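Local coordinates for protein glycoside hydrolase family 31 (Trueperella pyogenes, PDB 5I0F) that probably hydrolyses cycloalternan, a cyclic glucose oligosaccharide, as a retaining family 31 glycoside hydrolase that passes through a covalent glycosyl-enzyme intermediate, at residues A434-E442 and H471-D481. Sequence-based numbering, arbitrary orientation.
Sequences ALMPDLSTE and HAWGSDLRYED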
ATOM      1  N   ALA A 434      -0.814   6.527 -18.341  1.00 24.02           N
ATOM      2  CA  ALA A 434      -1.209   7.806 -17.754  1.00 23.26           C
ATOM      3  C   ALA A 434       0.015   8.629 -17.326  1.00 23.20           C
ATOM      4  O   ALA A 434       1.083   8.071 -17.038  1.00 22.89           O
ATOM      5  CB  ALA A 434      -2.116   7.559 -16.553  1.00 22.12           C
ATOM      6  N   LEU A 435      -0.157   9.949 -17.283  1.00 22.95           N
ATOM      7  CA  LEU A 435       0.850  10.872 -16.742  1.00 23.53           C
ATOM      8  C   LEU A 435       0.785  10.807 -15.230  1.00 23.19           C
ATOM      9  O   LEU A 435      -0.260  10.466 -14.663  1.00 22.07           O
ATOM     10  CB  LEU A 435       0.552  12.301 -17.160  1.00 24.25           C
ATOM     11  CG  LEU A 435       0.472  12.570 -18.658  1.00 25.27           C
ATOM     12  CD1 LEU A 435      -0.134  13.937 -18.906  1.00 26.09           C
ATOM     13  CD2 LEU A 435       1.851  12.476 -19.255  1.00 26.01           C
ATOM     14  N   MET A 436       1.900  11.138 -14.580  1.00 22.72           N
ATOM     15  CA  MET A 436       1.954  11.140 -13.133  1.00 22.08           C
ATOM     16  C   MET A 436       2.374  12.525 -12.637  1.00 21.65           C
ATOM     17  O   MET A 436       3.476  12.970 -12.939  1.00 21.50           O
ATOM     18  CB  MET A 436       2.918  10.034 -12.684  1.00 22.72           C
ATOM     19  CG  MET A 436       2.835   9.659 -11.227  1.00 23.22           C
ATOM     20  SD  MET A 436       3.686   8.072 -10.901  1.00 23.87           S
ATOM     21  CE  MET A 436       3.230   7.882  -9.191  1.00 23.45           C
ATOM     22  N   PRO A 437       1.497  13.221 -11.880  1.00 20.79           N
ATOM     23  CA  PRO A 437       1.892  14.538 -11.401  1.00 20.73           C
ATOM     24  C   PRO A 437       3.058  14.445 -10.433  1.00 20.84           C
ATOM     25  O   PRO A 437       3.191  13.445  -9.670  1.00 20.01           O
ATOM     26  CB  PRO A 437       0.637  15.066 -10.678  1.00 20.68           C
ATOM     27  CG  PRO A 437      -0.112  13.832 -10.270  1.00 20.01           C
ATOM     28  CD  PRO A 437       0.195  12.802 -11.331  1.00 20.27           C
ATOM     29  N   ASP A 438       3.897  15.470 -10.477  1.00 21.50           N
ATOM     30  CA  ASP A 438       5.061  15.564  -9.606  1.00 22.26           C
ATOM     31  C   ASP A 438       4.610  16.273  -8.345  1.00 21.97           C
ATOM     32  O   ASP A 438       4.379  17.471  -8.355  1.00 22.18           O
ATOM     33  CB  ASP A 438       6.211  16.316 -10.295  1.00 23.30           C
ATOM     34  CG  ASP A 438       7.518  16.188  -9.546  1.00 24.12           C
ATOM     35  OD1 ASP A 438       7.462  16.050  -8.315  1.00 24.12           O
ATOM     36  OD2 ASP A 438       8.613  16.231 -10.166  1.00 24.25           O
ATOM     37  N   LEU A 439       4.482  15.508  -7.270  1.00 21.04           N
ATOM     38  CA  LEU A 439       4.008  16.022  -6.004  1.00 20.93           C
ATOM     39  C   LEU A 439       5.164  16.176  -5.020  1.00 21.28           C
ATOM     40  O   LEU A 439       4.935  16.266  -3.807  1.00 21.17           O
ATOM     41  CB  LEU A 439       2.905  15.080  -5.466  1.00 20.31           C
ATOM     42  CG  LEU A 439       1.729  14.820  -6.429  1.00 20.07           C
ATOM     43  CD1 LEU A 439       0.753  13.810  -5.834  1.00 19.78           C
ATOM     44  CD2 LEU A 439       0.983  16.105  -6.779  1.00 20.40           C
ATOM     45  N   SER A 440       6.402  16.216  -5.538  1.00 21.52           N
ATOM     46  CA  SER A 440       7.604  16.264  -4.705  1.00 22.11           C
ATOM     47  C   SER A 440       7.955  17.662  -4.175  1.00 22.87           C
ATOM     48  O   SER A 440       8.782  17.763  -3.274  1.00 23.72           O
ATOM     49  CB  SER A 440       8.806  15.640  -5.440  1.00 22.31           C
ATOM     50  OG  SER A 440       9.340  16.469  -6.482  1.00 22.29           O
ATOM     51  N   THR A 441       7.345  18.719  -4.719  1.00 23.22           N
ATOM     52  CA  THR A 441       7.561  20.090  -4.244  1.00 24.02           C
ATOM     53  C   THR A 441       6.232  20.767  -3.948  1.00 24.26           C
ATOM     54  O   THR A 441       5.190  20.334  -4.448  1.00 23.58           O
ATOM     55  CB  THR A 441       8.295  20.960  -5.291  1.00 24.57           C
ATOM     56  OG1 THR A 441       7.466  21.148  -6.450  1.00 24.10           O
ATOM     57  CG2 THR A 441       9.612  20.327  -5.698  1.00 25.04           C
ATOM     58  N   GLU A 442       6.279  21.842  -3.166  1.00 24.70           N
ATOM     59  CA  GLU A 442       5.070  22.586  -2.834  1.00 25.55           C
ATOM     60  C   GLU A 442       4.341  23.078  -4.087  1.00 24.85           C
ATOM     61  O   GLU A 442       3.115  22.961  -4.178  1.00 24.30           O
ATOM     62  CB  GLU A 442       5.360  23.741  -1.860  1.00 26.89           C
ATOM     63  CG  GLU A 442       4.115  24.376  -1.250  1.00 28.13           C
ATOM     64  CD  GLU A 442       3.321  23.441  -0.340  1.00 29.17           C
ATOM     65  OE1 GLU A 442       3.944  22.660   0.435  1.00 29.74           O
ATOM     66  OE2 GLU A 442       2.058  23.480  -0.409  1.00 29.06           O
ATOM     67  N   HIS A 471       2.571   3.856  -8.667  1.00 19.09           N
ATOM     68  CA  HIS A 471       2.669   3.703 -10.124  1.00 19.42           C
ATOM     69  C   HIS A 471       4.057   3.974 -10.716  1.00 19.83           C
ATOM     70  O   HIS A 471       4.323   3.609 -11.873  1.00 20.36           O
ATOM     71  CB  HIS A 471       1.659   4.638 -10.802  1.00 19.61           C
ATOM     72  CG  HIS A 471       0.339   4.702 -10.093  1.00 19.30           C
ATOM     73  ND1 HIS A 471      -0.554   3.650 -10.098  1.00 19.17           N
ATOM     74  CD2 HIS A 471      -0.214   5.666  -9.326  1.00 19.03           C
ATOM     75  CE1 HIS A 471      -1.604   3.968  -9.371  1.00 19.03           C
ATOM     76  NE2 HIS A 471      -1.427   5.187  -8.898  1.00 18.76           N
ATOM     77  N   ALA A 472       4.939   4.616  -9.952  1.00 19.76           N
ATOM     78  CA  ALA A 472       6.249   5.052 -10.494  1.00 20.42           C
ATOM     79  C   ALA A 472       7.226   3.900 -10.450  1.00 20.45           C
ATOM     80  O   ALA A 472       7.598   3.463  -9.356  1.00 20.17           O
ATOM     81  CB  ALA A 472       6.805   6.214  -9.691  1.00 20.57           C
ATOM     82  N   TRP A 473       7.636   3.414 -11.627  1.00 20.62           N
ATOM     83  CA  TRP A 473       8.695   2.425 -11.745  1.00 20.72           C
ATOM     84  C   TRP A 473       9.797   3.018 -12.618  1.00 21.60           C
ATOM     85  O   TRP A 473       9.530   3.504 -13.711  1.00 21.79           O
ATOM     86  CB  TRP A 473       8.203   1.148 -12.412  1.00 21.07           C
ATOM     87  CG  TRP A 473       7.118   0.361 -11.727  1.00 20.24           C
ATOM     88  CD1 TRP A 473       6.720   0.426 -10.412  1.00 20.89           C
ATOM     89  CD2 TRP A 473       6.313  -0.639 -12.334  1.00 20.29           C
ATOM     90  NE1 TRP A 473       5.690  -0.463 -10.185  1.00 20.35           N
ATOM     91  CE2 TRP A 473       5.427  -1.129 -11.354  1.00 20.31           C
ATOM     92  CE3 TRP A 473       6.248  -1.168 -13.621  1.00 20.88           C
ATOM     93  CZ2 TRP A 473       4.498  -2.137 -11.628  1.00 20.59           C
ATOM     94  CZ3 TRP A 473       5.323  -2.169 -13.894  1.00 21.14           C
ATOM     95  CH2 TRP A 473       4.450  -2.630 -12.901  1.00 20.70           C
ATOM     96  N   GLY A 474      11.039   2.943 -12.152  1.00 22.06           N
ATOM     97  CA  GLY A 474      12.188   3.433 -12.912  1.00 22.42           C
ATOM     98  C   GLY A 474      13.150   4.089 -11.955  1.00 22.60           C
ATOM     99  O   GLY A 474      12.821   5.112 -11.343  1.00 22.86           O
ATOM    100  N   SER A 475      14.334   3.512 -11.809  1.00 22.74           N
ATOM    101  CA  SER A 475      15.321   4.054 -10.887  1.00 23.49           C
ATOM    102  C   SER A 475      15.830   5.444 -11.324  1.00 24.17           C
ATOM    103  O   SER A 475      16.299   6.210 -10.484  1.00 23.52           O
ATOM    104  CB  SER A 475      16.502   3.071 -10.751  1.00 24.50           C
ATOM    105  OG  SER A 475      17.264   3.086 -11.952  1.00 25.96           O
ATOM    106  N   ASP A 476      15.712   5.759 -12.619  1.00 25.32           N
ATOM    107  CA  ASP A 476      16.280   6.984 -13.206  1.00 27.53           C
ATOM    108  C   ASP A 476      15.227   8.041 -13.555  1.00 26.71           C
ATOM    109  O   ASP A 476      15.541   9.038 -14.205  1.00 25.83           O
ATOM    110  CB  ASP A 476      17.150   6.672 -14.431  1.00 31.00           C
ATOM    111  CG  ASP A 476      16.521   5.634 -15.377  1.00 34.37           C
ATOM    112  OD1 ASP A 476      15.395   5.082 -15.108  1.00 36.80           O
ATOM    113  OD2 ASP A 476      17.202   5.334 -16.391  1.00 39.06           O
ATOM    114  N   LEU A 477      13.988   7.850 -13.087  1.00 24.43           N
ATOM    115  CA  LEU A 477      12.970   8.890 -13.206  1.00 24.38           C
ATOM    116  C   LEU A 477      13.474  10.164 -12.505  1.00 24.44           C
ATOM    117  O   LEU A 477      14.340  10.078 -11.653  1.00 24.26           O
ATOM    118  CB  LEU A 477      11.635   8.420 -12.615  1.00 23.42           C
ATOM    119  CG  LEU A 477      10.973   7.167 -13.218  1.00 23.17           C
ATOM    120  CD1 LEU A 477       9.585   6.981 -12.616  1.00 22.41           C
ATOM    121  CD2 LEU A 477      10.911   7.192 -14.728  1.00 23.81           C
ATOM    122  N   ARG A 478      12.947  11.326 -12.889  1.00 25.03           N
ATOM    123  CA  ARG A 478      13.379  12.614 -12.365  1.00 26.03           C
ATOM    124  C   ARG A 478      12.219  13.346 -11.704  1.00 25.27           C
ATOM    125  O   ARG A 478      11.132  13.492 -12.292  1.00 24.45           O
ATOM    126  CB  ARG A 478      13.923  13.498 -13.493  1.00 28.27           C
ATOM    127  CG  ARG A 478      15.051  12.870 -14.295  1.00 31.13           C
ATOM    128  CD  ARG A 478      15.555  13.851 -15.346  1.00 34.68           C
ATOM    129  NE  ARG A 478      16.740  13.360 -16.073  1.00 37.32           N
ATOM    130  CZ  ARG A 478      17.988  13.336 -15.590  1.00 39.30           C
ATOM    131  NH1 ARG A 478      18.982  12.855 -16.341  1.00 41.89           N
ATOM    132  NH2 ARG A 478      18.262  13.782 -14.369  1.00 40.54           N
ATOM    133  N   TYR A 479      12.479  13.850 -10.509  1.00 24.38           N
ATOM    134  CA  TYR A 479      11.519  14.625  -9.738  1.00 23.97           C
ATOM    135  C   TYR A 479      12.054  16.045  -9.563  1.00 25.26           C
ATOM    136  O   TYR A 479      13.272  16.273  -9.506  1.00 25.17           O
ATOM    137  CB  TYR A 479      11.297  13.980  -8.378  1.00 23.24           C
ATOM    138  CG  TYR A 479      10.533  12.666  -8.406  1.00 22.51           C
ATOM    139  CD1 TYR A 479      11.172  11.453  -8.658  1.00 22.54           C
ATOM    140  CD2 TYR A 479       9.173  12.636  -8.148  1.00 22.34           C
ATOM    141  CE1 TYR A 479      10.461  10.248  -8.679  1.00 22.40           C
ATOM    142  CE2 TYR A 479       8.461  11.446  -8.142  1.00 21.99           C
ATOM    143  CZ  TYR A 479       9.102  10.248  -8.398  1.00 22.20           C
ATOM    144  OH  TYR A 479       8.331   9.096  -8.397  1.00 22.33           O
ATOM    145  N   GLU A 480      11.140  16.999  -9.430  1.00 25.73           N
ATOM    146  CA  GLU A 480      11.500  18.394  -9.254  1.00 26.86           C
ATOM    147  C   GLU A 480      12.180  18.679  -7.931  1.00 26.76           C
ATOM    148  O   GLU A 480      12.836  19.690  -7.806  1.00 27.01           O
ATOM    149  CB  GLU A 480      10.271  19.295  -9.383  1.00 27.88           C
ATOM    150  CG  GLU A 480       9.797  19.423 -10.815  1.00 29.09           C
ATOM    151  CD  GLU A 480       8.626  20.361 -10.957  1.00 30.11           C
ATOM    152  OE1 GLU A 480       7.554  20.098 -10.366  1.00 30.12           O
ATOM    153  OE2 GLU A 480       8.757  21.364 -11.678  1.00 31.41           O
ATOM    154  N   ASP A 481      12.022  17.810  -6.935  1.00 26.00           N
ATOM    155  CA  ASP A 481      12.774  17.953  -5.676  1.00 26.42           C
ATOM    156  C   ASP A 481      14.259  17.561  -5.794  1.00 26.50           C
ATOM    157  O   ASP A 481      14.982  17.662  -4.814  1.00 26.13           O
ATOM    158  CB  ASP A 481      12.100  17.171  -4.512  1.00 25.78           C
ATOM    159  CG  ASP A 481      12.209  15.644  -4.652  1.00 26.17           C
ATOM    160  OD1 ASP A 481      12.639  15.150  -5.719  1.00 25.82           O
ATOM    161  OD2 ASP A 481      11.839  14.915  -3.673  1.00 26.31           O
TER
HETATM  162  O   HOH W   1       6.855  19.066  -8.010  1.00 26.95           O
HETATM  163  O   HOH W   2       9.978  16.170 -12.668  1.00 27.20           O
HETATM  164  O   HOH W   3       9.739  15.343  -1.897  1.00 23.27           O
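D438 reaches across to the backbone of Y479 and E480; it and S440 each take one backbone amide of the other segment. D438 OD2 takes the amide hydrogen of E480 N at 2.7 Å, on the syn side and 19° out of the carboxylate plane. The other oxygen, OD1, turns back on its own chain: S440 N meets it nearly head-on at 3.0 Å, closing an Asx turn, and S440 OG donates to its syn lone pair at 2.7 Å. Having given its proton to D438, S440 OG accepts one from D481 N at 3.0 Å, a rather bent bond (140°). That relay depends on chi1 of 74°, which tucks the S440 hydroxyl between its own N and carbonyl carbon. The carboxylate of D438 stands perpendicular to the Y479 ring, with OD1 at the ring edge.

Water extends the network. One molecule donates to D438 O and E480 OE1 and accepts from T441 OG1; another bridges S440 O and D481 OD2. E480 OE1 comes within 4.0 Å of D438 OD2, two like charges, but it is also bonded to H414, while D481 pairs with R483.

Packing of carbon and sulfur flanks these bonds. T441 CG2 rests on the E480–D481 peptide. Further along, the extended M436 side chain lays SD against A472 CB (3.8 Å) and brings CE to the edge of the H471 imidazole; the H471 side chain approaches a bound glucose to about 7 Å.

Both segments are loops of the family 31 TIM barrel, the second following strand 463-466. With two protein donors on OD1 and one on OD2, and a water near OD2 besides, the D438 carboxylate is fixed in rotation, and the two amides and the hydroxyl that donate to it should help stabilise its negative charge beside E480.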